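Local coordinates for GCN5-related N-acetyltransferase:Aminotransferase, class-II (Rhodopseudomonas palustris, PDB 2FIW), which probably transfers an acetyl group from bound acetyl coenzyme A to an amine of an acceptor substrate, at residues Gly75-Lys80 and Thr101-Ala106; Pro82-Met87 and Ile118-Ala123; Tyr136-Arg141 and Thr154-Ser159. One frame throughout, in Å; residues are numbered along the deposited sequence.

Contact 1 of 3, residues Gly75-Lys80 and Thr101-Ala106; sequences GFASLK and TTLIDA. With ACO (acetyl coenzyme *a), chain C.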
loop_
_atom_site.group_PDB
_atom_site.type_symbol
_atom_site.label_atom_id
_atom_site.label_comp_id
_atom_site.label_asym_id
_atom_site.label_seq_id
_atom_site.Cartn_x
_atom_site.Cartn_y
_atom_site.Cartn_z
ATOM N N GLY A 75 -3.349 -1.851 8.919
ATOM C CA GLY A 75 -3.017 -1.403 7.571
ATOM C C GLY A 75 -2.069 -0.220 7.581
ATOM O O GLY A 75 -1.970 0.494 8.583
ATOM N N PHE A 76 -1.351 -0.020 6.477
ATOM C CA PHE A 76 -0.499 1.156 6.327
ATOM C C PHE A 76 -0.332 1.554 4.848
ATOM O O PHE A 76 -0.557 0.743 3.919
ATOM C CB PHE A 76 0.873 0.965 7.020
ATOM C CG PHE A 76 1.824 0.100 6.240
ATOM C CD1 PHE A 76 1.711 -1.298 6.281
ATOM C CD2 PHE A 76 2.802 0.677 5.422
ATOM C CE1 PHE A 76 2.580 -2.096 5.540
ATOM C CE2 PHE A 76 3.677 -0.113 4.685
ATOM C CZ PHE A 76 3.567 -1.504 4.747
ATOM N N ALA A 77 0.029 2.808 4.624
ATOM C CA ALA A 77 0.316 3.267 3.274
ATOM C C ALA A 77 1.415 4.319 3.321
ATOM O O ALA A 77 1.648 4.939 4.358
ATOM C CB ALA A 77 -0.944 3.800 2.593
ATOM N N SER A 78 2.086 4.509 2.189
ATOM C CA SER A 78 3.279 5.322 2.143
ATOM C C SER A 78 3.348 6.153 0.887
ATOM O O SER A 78 3.265 5.644 -0.234
ATOM C CB SER A 78 4.513 4.446 2.255
ATOM O OG SER A 78 5.586 5.147 2.855
ATOM N N LEU A 79 3.479 7.457 1.089
ATOM C CA LEU A 79 3.700 8.365 -0.015
ATOM C C LEU A 79 5.202 8.627 -0.161
ATOM O O LEU A 79 5.873 8.976 0.814
ATOM C CB LEU A 79 2.925 9.669 0.211
ATOM C CG LEU A 79 3.056 10.727 -0.886
ATOM C CD1 LEU A 79 2.082 10.432 -2.016
ATOM C CD2 LEU A 79 2.779 12.086 -0.262
ATOM N N LYS A 80 5.725 8.412 -1.366
ATOM C CA LYS A 80 7.094 8.785 -1.698
ATOM C C LYS A 80 7.049 10.084 -2.477
ATOM O O LYS A 80 6.212 10.255 -3.369
ATOM C CB LYS A 80 7.787 7.706 -2.536
ATOM C CG LYS A 80 9.210 8.076 -2.961
ATOM C CD LYS A 80 9.983 6.880 -3.491
ATOM C CE LYS A 80 11.298 7.338 -4.116
ATOM N NZ LYS A 80 12.469 6.488 -3.690
ATOM N N THR A 101 -9.202 2.459 1.458
ATOM C CA THR A 101 -9.788 3.735 1.010
ATOM C C THR A 101 -9.455 4.921 1.925
ATOM O O THR A 101 -9.060 5.979 1.462
ATOM C CB THR A 101 -11.336 3.603 0.842
ATOM O OG1 THR A 101 -11.612 2.635 -0.174
ATOM C CG2 THR A 101 -11.995 4.926 0.477
ATOM N N THR A 102 -9.616 4.729 3.223
ATOM C CA THR A 102 -9.249 5.726 4.221
ATOM C C THR A 102 -7.770 6.107 4.091
ATOM O O THR A 102 -7.437 7.279 4.061
ATOM C CB THR A 102 -9.573 5.192 5.655
ATOM O OG1 THR A 102 -10.977 4.908 5.739
ATOM C CG2 THR A 102 -9.215 6.205 6.728
ATOM N N LEU A 103 -6.901 5.107 3.979
ATOM C CA LEU A 103 -5.473 5.339 3.850
ATOM C C LEU A 103 -5.138 6.141 2.606
ATOM O O LEU A 103 -4.384 7.117 2.683
ATOM C CB LEU A 103 -4.710 4.016 3.831
ATOM C CG LEU A 103 -4.420 3.332 5.160
ATOM C CD1 LEU A 103 -3.913 1.925 4.860
ATOM C CD2 LEU A 103 -3.417 4.169 6.042
ATOM N N ILE A 104 -5.708 5.739 1.468
ATOM C CA ILE A 104 -5.418 6.390 0.189
ATOM C C ILE A 104 -5.981 7.810 0.100
ATOM O O ILE A 104 -5.305 8.689 -0.403
ATOM C CB ILE A 104 -5.798 5.510 -1.033
ATOM C CG1 ILE A 104 -4.977 4.229 -1.034
ATOM C CG2 ILE A 104 -5.540 6.237 -2.347
ATOM C CD1 ILE A 104 -3.491 4.433 -0.712
ATOM N N ASP A 105 -7.191 8.035 0.606
ATOM C CA ASP A 105 -7.722 9.391 0.752
ATOM C C ASP A 105 -6.748 10.307 1.523
ATOM O O ASP A 105 -6.528 11.459 1.140
ATOM C CB ASP A 105 -9.063 9.356 1.489
ATOM C CG ASP A 105 -10.206 8.744 0.656
ATOM O OD1 ASP A 105 -10.073 8.585 -0.590
ATOM O OD2 ASP A 105 -11.247 8.413 1.271
ATOM N N ALA A 106 -6.175 9.795 2.612
ATOM C CA ALA A 106 -5.202 10.569 3.402
ATOM C C ALA A 106 -3.960 10.925 2.600
ATOM O O ALA A 106 -3.479 12.056 2.685
ATOM C CB ALA A 106 -4.837 9.854 4.684
HETATM N N1A ACO C . -19.276 -4.493 1.814
HETATM C C2A ACO C . -18.861 -4.790 0.566
HETATM N N3A ACO C . -17.736 -4.254 0.054
HETATM C C4A ACO C . -16.955 -3.387 0.772
HETATM C C5A ACO C . -17.313 -3.035 2.063
HETATM C C6A ACO C . -18.567 -3.641 2.605
HETATM N N6A ACO C . -18.998 -3.352 3.858
HETATM N N7A ACO C . -16.378 -2.176 2.528
HETATM C C8A ACO C . -15.458 -2.005 1.547
HETATM N N9A ACO C . -15.820 -2.736 0.483
HETATM C C1B ACO C . -15.128 -2.883 -0.826
HETATM C C2B ACO C . -14.899 -1.591 -1.587
HETATM O O2B ACO C . -16.063 -1.219 -2.328
HETATM C C3B ACO C . -13.746 -1.975 -2.498
HETATM O O3B ACO C . -14.212 -2.409 -3.777
HETATM P P3B ACO C . -13.294 -2.317 -5.110
HETATM O O7A ACO C . -12.267 -3.441 -5.032
HETATM O O8A ACO C . -12.658 -0.948 -5.039
HETATM O O9A ACO C . -14.313 -2.482 -6.216
HETATM C C4B ACO C . -13.023 -3.126 -1.786
HETATM O O4B ACO C . -13.848 -3.516 -0.686
HETATM C C5B ACO C . -11.649 -2.722 -1.250
HETATM O O5B ACO C . -11.792 -1.474 -0.555
HETATM P P1A ACO C . -11.172 -1.203 0.903
HETATM O O1A ACO C . -11.909 -2.035 1.933
HETATM O O2A ACO C . -11.118 0.304 1.021
HETATM O O3A ACO C . -9.667 -1.755 0.693
HETATM P P2A ACO C . -8.977 -2.846 1.625
HETATM O O4A ACO C . -9.633 -4.172 1.349
HETATM O O5A ACO C . -8.954 -2.300 3.023
HETATM O O6A ACO C . -7.453 -2.884 1.078
HETATM C CBP ACO C . -5.714 -3.449 -0.611
HETATM C CCP ACO C . -7.077 -2.805 -0.305
HETATM C CDP ACO C . -5.526 -3.437 -2.123
HETATM C CEP ACO C . -4.605 -2.659 0.066
HETATM C CAP ACO C . -5.640 -4.896 -0.064
HETATM O OAP ACO C . -6.513 -5.783 -0.786
HETATM C C9P ACO C . -4.260 -5.528 0.086
HETATM O O9P ACO C . -3.568 -5.366 1.209
HETATM N N8P ACO C . -3.786 -6.238 -0.853
HETATM C C7P ACO C . -2.522 -6.984 -0.925
HETATM C C6P ACO C . -1.275 -6.102 -1.015
HETATM C C5P ACO C . -1.359 -5.268 -2.257
HETATM O O5P ACO C . -1.722 -5.754 -3.320
HETATM N N4P ACO C . -1.033 -3.992 -2.120
HETATM C C3P ACO C . -1.067 -2.997 -3.173
HETATM C C2P ACO C . 0.257 -3.076 -3.915
HETATM S S1P ACO C . 0.343 -1.556 -4.786
HETATM C C ACO C . 1.434 -0.637 -3.924
HETATM O O ACO C . 1.651 -0.877 -2.742
HETATM C CH3 ACO C . 2.063 0.345 -4.551
#
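L103 packs on G75, F76 and A77, and I104 on A77, setting residues 101-106 of helix 99-112 against strand 75-80, the two axes 8.3 Å apart and inclined by only 22°. In the first turn of the helix, T101 grips the cofactor phosphate oxygen O2A twice, through its backbone N at 2.9 Å and through OG1 at 2.7 Å. OG1 reaches it because it stands beside the backbone N (chi1 -63°), and R134 is bonded to the same hydroxyl. This is the pyrophosphate-binding helix start of the GNAT fold, where the helix dipole probably favours the negative charge. L103, two residues on, supplies the apolar core. Its CB meets A77 CB at 4.0 Å, and L103 CD1 passes that methyl to lie on the backbone, 3.6 Å from F76 C. A77 and G75 suit the site because their small size lets a branched leucine settle close to the main chain. I104 follows, touching A77 CB at 4.2 Å with CD1, the tip of its longer branch. L103 also touches L10, A67 and L88, so the helix straddles strands 9-12, 63-69 and 84-90, while I104 rests on L88 and on the loop residue Y136.

Contact 2 of 3, residues Pro82-Met87 and Ile118-Ala123; sequences PDHIDM and ILTVDA. With ACO (acetyl coenzyme *a), chain C.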
loop_
_atom_site.group_PDB
_atom_site.type_symbol
_atom_site.label_atom_id
_atom_site.label_comp_id
_atom_site.label_asym_id
_atom_site.label_seq_id
_atom_site.Cartn_x
_atom_site.Cartn_y
_atom_site.Cartn_z
ATOM N N PRO A 82 6.587 13.879 -3.875
ATOM C CA PRO A 82 5.332 14.624 -3.982
ATOM C C PRO A 82 4.105 13.767 -4.381
ATOM O O PRO A 82 3.006 13.979 -3.846
ATOM C CB PRO A 82 5.645 15.687 -5.052
ATOM C CG PRO A 82 6.698 15.057 -5.909
ATOM C CD PRO A 82 7.522 14.195 -4.974
ATOM N N ASP A 83 4.298 12.800 -5.279
ATOM C CA ASP A 83 3.158 12.186 -5.967
ATOM C C ASP A 83 3.152 10.665 -6.165
ATOM O O ASP A 83 2.368 10.162 -6.961
ATOM C CB ASP A 83 2.959 12.872 -7.319
ATOM C CG ASP A 83 4.215 12.859 -8.176
ATOM O OD1 ASP A 83 5.179 12.106 -7.866
ATOM O OD2 ASP A 83 4.231 13.623 -9.171
ATOM N N HIS A 84 4.008 9.938 -5.457
ATOM C CA HIS A 84 4.014 8.478 -5.567
ATOM C C HIS A 84 3.367 7.751 -4.401
ATOM O O HIS A 84 3.820 7.865 -3.261
ATOM C CB HIS A 84 5.425 7.939 -5.752
ATOM C CG HIS A 84 6.032 8.290 -7.065
ATOM N ND1 HIS A 84 6.646 9.500 -7.297
ATOM C CD2 HIS A 84 6.114 7.595 -8.224
ATOM C CE1 HIS A 84 7.085 9.535 -8.542
ATOM N NE2 HIS A 84 6.774 8.391 -9.127
ATOM N N ILE A 85 2.336 6.971 -4.700
ATOM C CA ILE A 85 1.829 6.004 -3.739
ATOM C C ILE A 85 2.767 4.818 -3.776
ATOM O O ILE A 85 2.688 3.983 -4.670
ATOM C CB ILE A 85 0.381 5.568 -4.035
ATOM C CG1 ILE A 85 -0.563 6.775 -3.924
ATOM C CG2 ILE A 85 -0.039 4.408 -3.110
ATOM C CD1 ILE A 85 -2.013 6.404 -3.885
ATOM N N ASP A 86 3.663 4.764 -2.796
ATOM C CA ASP A 86 4.718 3.767 -2.758
ATOM C C ASP A 86 4.252 2.426 -2.187
ATOM O O ASP A 86 4.700 1.376 -2.633
ATOM C CB ASP A 86 5.907 4.299 -1.958
ATOM C CG ASP A 86 7.157 3.449 -2.132
ATOM O OD1 ASP A 86 7.547 3.187 -3.287
ATOM O OD2 ASP A 86 7.754 3.047 -1.114
HETATM N N MSE A 87 3.354 2.473 -1.207
HETATM C CA MSE A 87 2.922 1.294 -0.468
HETATM C C MSE A 87 1.497 1.431 0.030
HETATM O O MSE A 87 1.076 2.519 0.446
HETATM C CB MSE A 87 3.856 1.039 0.715
HETATM C CG MSE A 87 5.292 0.794 0.297
HETATM SE SE MSE A 87 6.419 0.265 1.741
HETATM C CE MSE A 87 6.466 1.857 2.634
ATOM N N ILE A 118 -0.918 15.234 -10.165
ATOM C CA ILE A 118 -1.080 13.879 -10.695
ATOM C C ILE A 118 -0.421 12.887 -9.734
ATOM O O ILE A 118 0.813 12.773 -9.699
ATOM C CB ILE A 118 -0.495 13.742 -12.153
ATOM C CG1 ILE A 118 -1.160 14.747 -13.112
ATOM C CG2 ILE A 118 -0.642 12.299 -12.682
ATOM C CD1 ILE A 118 -0.273 15.223 -14.268
ATOM N N LEU A 119 -1.248 12.208 -8.934
ATOM C CA LEU A 119 -0.803 11.089 -8.104
ATOM C C LEU A 119 -0.531 9.856 -8.963
ATOM O O LEU A 119 -1.240 9.586 -9.941
ATOM C CB LEU A 119 -1.838 10.739 -7.022
ATOM C CG LEU A 119 -1.560 11.110 -5.553
ATOM C CD1 LEU A 119 -2.202 10.101 -4.625
ATOM C CD2 LEU A 119 -0.082 11.148 -5.212
ATOM N N THR A 120 0.492 9.096 -8.598
ATOM C CA THR A 120 0.839 7.913 -9.374
ATOM C C THR A 120 1.138 6.715 -8.469
ATOM O O THR A 120 1.623 6.880 -7.355
ATOM C CB THR A 120 1.956 8.213 -10.416
ATOM O OG1 THR A 120 2.312 7.016 -11.111
ATOM C CG2 THR A 120 3.194 8.797 -9.755
ATOM N N VAL A 121 0.799 5.521 -8.955
ATOM C CA VAL A 121 1.013 4.262 -8.248
ATOM C C VAL A 121 1.396 3.198 -9.274
ATOM O O VAL A 121 0.882 3.205 -10.376
ATOM C CB VAL A 121 -0.241 3.827 -7.398
ATOM C CG1 VAL A 121 -1.485 3.556 -8.267
ATOM C CG2 VAL A 121 0.065 2.619 -6.531
ATOM N N ASP A 122 2.337 2.326 -8.914
ATOM C CA ASP A 122 2.608 1.106 -9.666
ATOM C C ASP A 122 1.833 -0.022 -8.985
ATOM O O ASP A 122 2.344 -0.678 -8.068
ATOM C CB ASP A 122 4.111 0.794 -9.672
ATOM C CG ASP A 122 4.910 1.742 -10.558
ATOM O OD1 ASP A 122 4.353 2.282 -11.537
ATOM O OD2 ASP A 122 6.113 1.944 -10.277
ATOM N N ALA A 123 0.596 -0.234 -9.439
ATOM C CA ALA A 123 -0.350 -1.092 -8.735
ATOM C C ALA A 123 -0.105 -2.549 -9.048
ATOM O O ALA A 123 0.055 -2.903 -10.209
ATOM C CB ALA A 123 -1.787 -0.712 -9.104
HETATM N N1A ACO C . -19.276 -4.493 1.814
HETATM C C2A ACO C . -18.861 -4.790 0.566
HETATM N N3A ACO C . -17.736 -4.254 0.054
HETATM C C4A ACO C . -16.955 -3.387 0.772
HETATM C C5A ACO C . -17.313 -3.035 2.063
HETATM C C6A ACO C . -18.567 -3.641 2.605
HETATM N N6A ACO C . -18.998 -3.352 3.858
HETATM N N7A ACO C . -16.378 -2.176 2.528
HETATM C C8A ACO C . -15.458 -2.005 1.547
HETATM N N9A ACO C . -15.820 -2.736 0.483
HETATM C C1B ACO C . -15.128 -2.883 -0.826
HETATM C C2B ACO C . -14.899 -1.591 -1.587
HETATM O O2B ACO C . -16.063 -1.219 -2.328
HETATM C C3B ACO C . -13.746 -1.975 -2.498
HETATM O O3B ACO C . -14.212 -2.409 -3.777
HETATM P P3B ACO C . -13.294 -2.317 -5.110
HETATM O O7A ACO C . -12.267 -3.441 -5.032
HETATM O O8A ACO C . -12.658 -0.948 -5.039
HETATM O O9A ACO C . -14.313 -2.482 -6.216
HETATM C C4B ACO C . -13.023 -3.126 -1.786
HETATM O O4B ACO C . -13.848 -3.516 -0.686
HETATM C C5B ACO C . -11.649 -2.722 -1.250
HETATM O O5B ACO C . -11.792 -1.474 -0.555
HETATM P P1A ACO C . -11.172 -1.203 0.903
HETATM O O1A ACO C . -11.909 -2.035 1.933
HETATM O O2A ACO C . -11.118 0.304 1.021
HETATM O O3A ACO C . -9.667 -1.755 0.693
HETATM P P2A ACO C . -8.977 -2.846 1.625
HETATM O O4A ACO C . -9.633 -4.172 1.349
HETATM O O5A ACO C . -8.954 -2.300 3.023
HETATM O O6A ACO C . -7.453 -2.884 1.078
HETATM C CBP ACO C . -5.714 -3.449 -0.611
HETATM C CCP ACO C . -7.077 -2.805 -0.305
HETATM C CDP ACO C . -5.526 -3.437 -2.123
HETATM C CEP ACO C . -4.605 -2.659 0.066
HETATM C CAP ACO C . -5.640 -4.896 -0.064
HETATM O OAP ACO C . -6.513 -5.783 -0.786
HETATM C C9P ACO C . -4.260 -5.528 0.086
HETATM O O9P ACO C . -3.568 -5.366 1.209
HETATM N N8P ACO C . -3.786 -6.238 -0.853
HETATM C C7P ACO C . -2.522 -6.984 -0.925
HETATM C C6P ACO C . -1.275 -6.102 -1.015
HETATM C C5P ACO C . -1.359 -5.268 -2.257
HETATM O O5P ACO C . -1.722 -5.754 -3.320
HETATM N N4P ACO C . -1.033 -3.992 -2.120
HETATM C C3P ACO C . -1.067 -2.997 -3.173
HETATM C C2P ACO C . 0.257 -3.076 -3.915
HETATM S S1P ACO C . 0.343 -1.556 -4.786
HETATM C C ACO C . 1.434 -0.637 -3.924
HETATM O O ACO C . 1.651 -0.877 -2.742
HETATM C CH3 ACO C . 2.063 0.345 -4.551
HETATM O O HOH W 1 3.970 2.410 -6.445
#
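Strand 84-90, entered from D83, runs parallel to strand 118-123, joined to it by two backbone bonds: T120 N to D83 O at 2.7 Å and I85 N to T120 O at 2.8 Å. On one face, T120 places its CG2 methyl over the flat side of the H84 ring, 3.8 Å from the centroid and displaced toward the CD2 rim, a CH-pi contact. Threonine suits the place: with OG1 anti to the backbone N (chi1 177°), CG2 falls between N and the carbonyl carbon, which puts the methyl over the ring. I85 points to the other face. Its CB lies 3.8 Å from V121 CB; CG2 branches off toward V121 CG2; CG1 meets L119 CD1 at 3.8 Å, and the terminal CD1 presses on that same leucine methyl and on Y136 beyond. Beta-branched I85 and V121 suit strands with a buried side, where I85 meets I104 of helix 99-112 and V121 meets Y136. The strands belong to the beta-alpha-beta unit of that helix and splay apart toward the cofactor, as in GNAT enzymes generally. A classic bulge at D86 and M87 (a selenomethionine), both facing S78, lies where the gap opens. There a water spans from I85 O to D122 N instead of a direct bond. The acetyl methyl CH3 of the cofactor lies in the opening, 3.6 Å from V121 CG2 and 3.4 Å from D86 O, while M87 CA is close to the acetyl oxygen. Bonded peptides thus fix the strands at one end, and at the other the parted backbones leave room for the acetyl group between an apolar branch and peptide carbonyls, consistent with a slot that positions the thioester for transfer.

Contact 3 of 3, residues Tyr136-Arg141 and Thr154-Ser159; sequences YVAKQR and TTMTKS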
loop_
_atom_site.group_PDB
_atom_site.type_symbol
_atom_site.label_atom_id
_atom_site.label_comp_id
_atom_site.label_asym_id
_atom_site.label_seq_id
_atom_site.Cartn_x
_atom_site.Cartn_y
_atom_site.Cartn_z
ATOM N N TYR A 136 -8.035 6.138 -10.595
ATOM C CA TYR A 136 -6.714 5.875 -11.184
ATOM C C TYR A 136 -6.858 5.194 -12.540
ATOM O O TYR A 136 -7.631 4.231 -12.690
ATOM C CB TYR A 136 -5.847 5.028 -10.249
ATOM C CG TYR A 136 -5.415 5.782 -9.017
ATOM C CD1 TYR A 136 -6.321 6.030 -7.975
ATOM C CD2 TYR A 136 -4.106 6.249 -8.887
ATOM C CE1 TYR A 136 -5.930 6.732 -6.848
ATOM C CE2 TYR A 136 -3.707 6.943 -7.765
ATOM C CZ TYR A 136 -4.620 7.181 -6.753
ATOM O OH TYR A 136 -4.239 7.877 -5.643
ATOM N N VAL A 137 -6.107 5.694 -13.520
ATOM C CA VAL A 137 -6.216 5.206 -14.883
ATOM C C VAL A 137 -4.921 4.544 -15.313
ATOM O O VAL A 137 -3.854 5.151 -15.228
ATOM C CB VAL A 137 -6.597 6.349 -15.857
ATOM C CG1 VAL A 137 -6.494 5.893 -17.316
ATOM C CG2 VAL A 137 -8.001 6.884 -15.535
ATOM N N ALA A 138 -5.033 3.303 -15.791
ATOM C CA ALA A 138 -3.886 2.506 -16.229
ATOM C C ALA A 138 -3.147 3.168 -17.381
ATOM O O ALA A 138 -3.734 3.475 -18.413
ATOM C CB ALA A 138 -4.330 1.121 -16.623
ATOM N N LYS A 139 -1.854 3.389 -17.195
ATOM C CA LYS A 139 -1.050 4.036 -18.211
ATOM C C LYS A 139 -0.018 3.110 -18.834
ATOM O O LYS A 139 0.236 3.193 -20.036
ATOM C CB LYS A 139 -0.378 5.303 -17.656
ATOM C CG LYS A 139 -1.369 6.442 -17.317
ATOM C CD LYS A 139 -2.506 6.563 -18.361
ATOM C CE LYS A 139 -3.291 7.846 -18.216
ATOM N NZ LYS A 139 -2.521 9.000 -18.778
ATOM N N GLN A 140 0.565 2.224 -18.027
ATOM C CA GLN A 140 1.718 1.435 -18.465
ATOM C C GLN A 140 1.841 0.142 -17.664
ATOM O O GLN A 140 1.920 0.169 -16.436
ATOM C CB GLN A 140 3.001 2.286 -18.354
ATOM C CG GLN A 140 4.261 1.681 -18.948
ATOM C CD GLN A 140 4.058 1.160 -20.364
ATOM O OE1 GLN A 140 3.969 -0.048 -20.582
ATOM N NE2 GLN A 140 3.968 2.073 -21.335
ATOM N N ARG A 141 1.830 -0.984 -18.366
ATOM C CA ARG A 141 2.089 -2.279 -17.771
ATOM C C ARG A 141 3.610 -2.431 -17.646
ATOM O O ARG A 141 4.340 -2.138 -18.587
ATOM C CB ARG A 141 1.440 -3.378 -18.633
ATOM C CG ARG A 141 1.641 -4.825 -18.188
ATOM C CD ARG A 141 0.281 -5.535 -17.997
ATOM N NE ARG A 141 -0.060 -5.461 -16.585
ATOM C CZ ARG A 141 -0.218 -6.482 -15.747
ATOM N NH1 ARG A 141 -0.168 -7.740 -16.139
ATOM N NH2 ARG A 141 -0.482 -6.214 -14.478
ATOM N N THR A 154 1.067 -2.332 -12.912
ATOM C CA THR A 154 0.595 -1.320 -13.833
ATOM C C THR A 154 0.738 0.048 -13.182
ATOM O O THR A 154 0.286 0.268 -12.042
ATOM C CB THR A 154 -0.887 -1.556 -14.216
ATOM O OG1 THR A 154 -1.096 -2.941 -14.478
ATOM C CG2 THR A 154 -1.277 -0.777 -15.461
ATOM N N THR A 155 1.371 0.957 -13.915
ATOM C CA THR A 155 1.411 2.365 -13.551
ATOM C C THR A 155 0.037 2.945 -13.849
ATOM O O THR A 155 -0.493 2.768 -14.933
ATOM C CB THR A 155 2.507 3.119 -14.333
ATOM O OG1 THR A 155 3.756 2.450 -14.147
ATOM C CG2 THR A 155 2.630 4.561 -13.855
HETATM N N MSE A 156 -0.547 3.589 -12.847
HETATM C CA MSE A 156 -1.888 4.150 -12.928
HETATM C C MSE A 156 -1.812 5.525 -12.295
HETATM O O MSE A 156 -1.181 5.692 -11.252
HETATM C CB MSE A 156 -2.899 3.289 -12.161
HETATM C CG MSE A 156 -2.815 1.800 -12.452
HETATM SE SE MSE A 156 -4.257 0.811 -11.683
HETATM C CE MSE A 156 -3.642 -0.898 -12.038
ATOM N N THR A 157 -2.436 6.509 -12.932
ATOM C CA THR A 157 -2.350 7.897 -12.460
ATOM C C THR A 157 -3.726 8.485 -12.170
ATOM O O THR A 157 -4.711 8.107 -12.799
ATOM C CB THR A 157 -1.601 8.809 -13.466
ATOM O OG1 THR A 157 -2.289 8.792 -14.721
ATOM C CG2 THR A 157 -0.158 8.338 -13.679
ATOM N N LYS A 158 -3.779 9.389 -11.197
ATOM C CA LYS A 158 -4.996 10.123 -10.877
ATOM C C LYS A 158 -4.736 11.627 -10.821
ATOM O O LYS A 158 -3.805 12.080 -10.139
ATOM C CB LYS A 158 -5.581 9.650 -9.547
ATOM C CG LYS A 158 -6.961 10.234 -9.227
ATOM C CD LYS A 158 -7.367 9.928 -7.807
ATOM C CE LYS A 158 -8.744 10.463 -7.497
ATOM N NZ LYS A 158 -9.227 9.962 -6.175
ATOM N N SER A 159 -5.563 12.389 -11.543
ATOM C CA SER A 159 -5.562 13.860 -11.459
ATOM C C SER A 159 -6.209 14.287 -10.139
ATOM O O SER A 159 -7.272 13.763 -9.763
ATOM C CB SER A 159 -6.319 14.476 -12.641
ATOM O OG SER A 159 -5.829 15.784 -12.941
HETATM O O HOH W 2 -1.428 -4.254 -12.209
#
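V137 and T157 exchange two backbone bonds (V137 N to T157 O at 2.9 Å), making an antiparallel hydrogen-bonded pair, and T155 and Q140 resume the ladder after a classic beta bulge in which K139 and Q140 both face T155. K139 N bonds T155 O at 2.7 Å, and Q140 N reaches the same oxygen weakly. On the buried side K158 crosses the face of Y136, with K158 CB 3.6 Å above the ring centre, a CH-pi contact. K158, its CG anti to the backbone N (chi1 -172°) and its chain extended, also lays CD on Y136 CE1. Lysine serves well here: its methylenes cover the aromatic face while NZ reaches a salt bridge with E108, which also binds the tyrosine hydroxyl. These strands form the C-terminal beta hairpin of the GNAT domain, and through strand 149-159 it joins strand 118-123. M156, a selenomethionine, sets CB 3.9 Å from Y136 CB and sends its tail toward A128 and F131. On the exposed side K139 lays CG 3.6 Å from T157 OG1. Toward the far end R141 NE makes a weak bond to T154 OG1 in the guanidinium plane, T154 OG1 donates to a water oxygen at 2.6 Å, and the arginine's firmer partner is D125.

Overall arrangement
All three contacts reach one mixed sheet, but at different depths. Contact 1 is wholly buried and joins a helix to a strand by apolar packing alone; contact 2 is partly buried and contact 3 lies at the surface, both pairing strands through the backbone. Strand 72-80 of contact 1 bonds to strand 84-90 of contact 2, and strand 118-123 bonds to strand 149-159 of contact 3, with D122 and T155 also paired. The Y136 hydroxyl ties contact 3 to the side chains of contacts 1 and 2. The cofactor meets contact 1 at its phosphate and contact 2 at its acetyl group, whereas contact 3 adds charged and hydroxyl side chains to its backbone ladder.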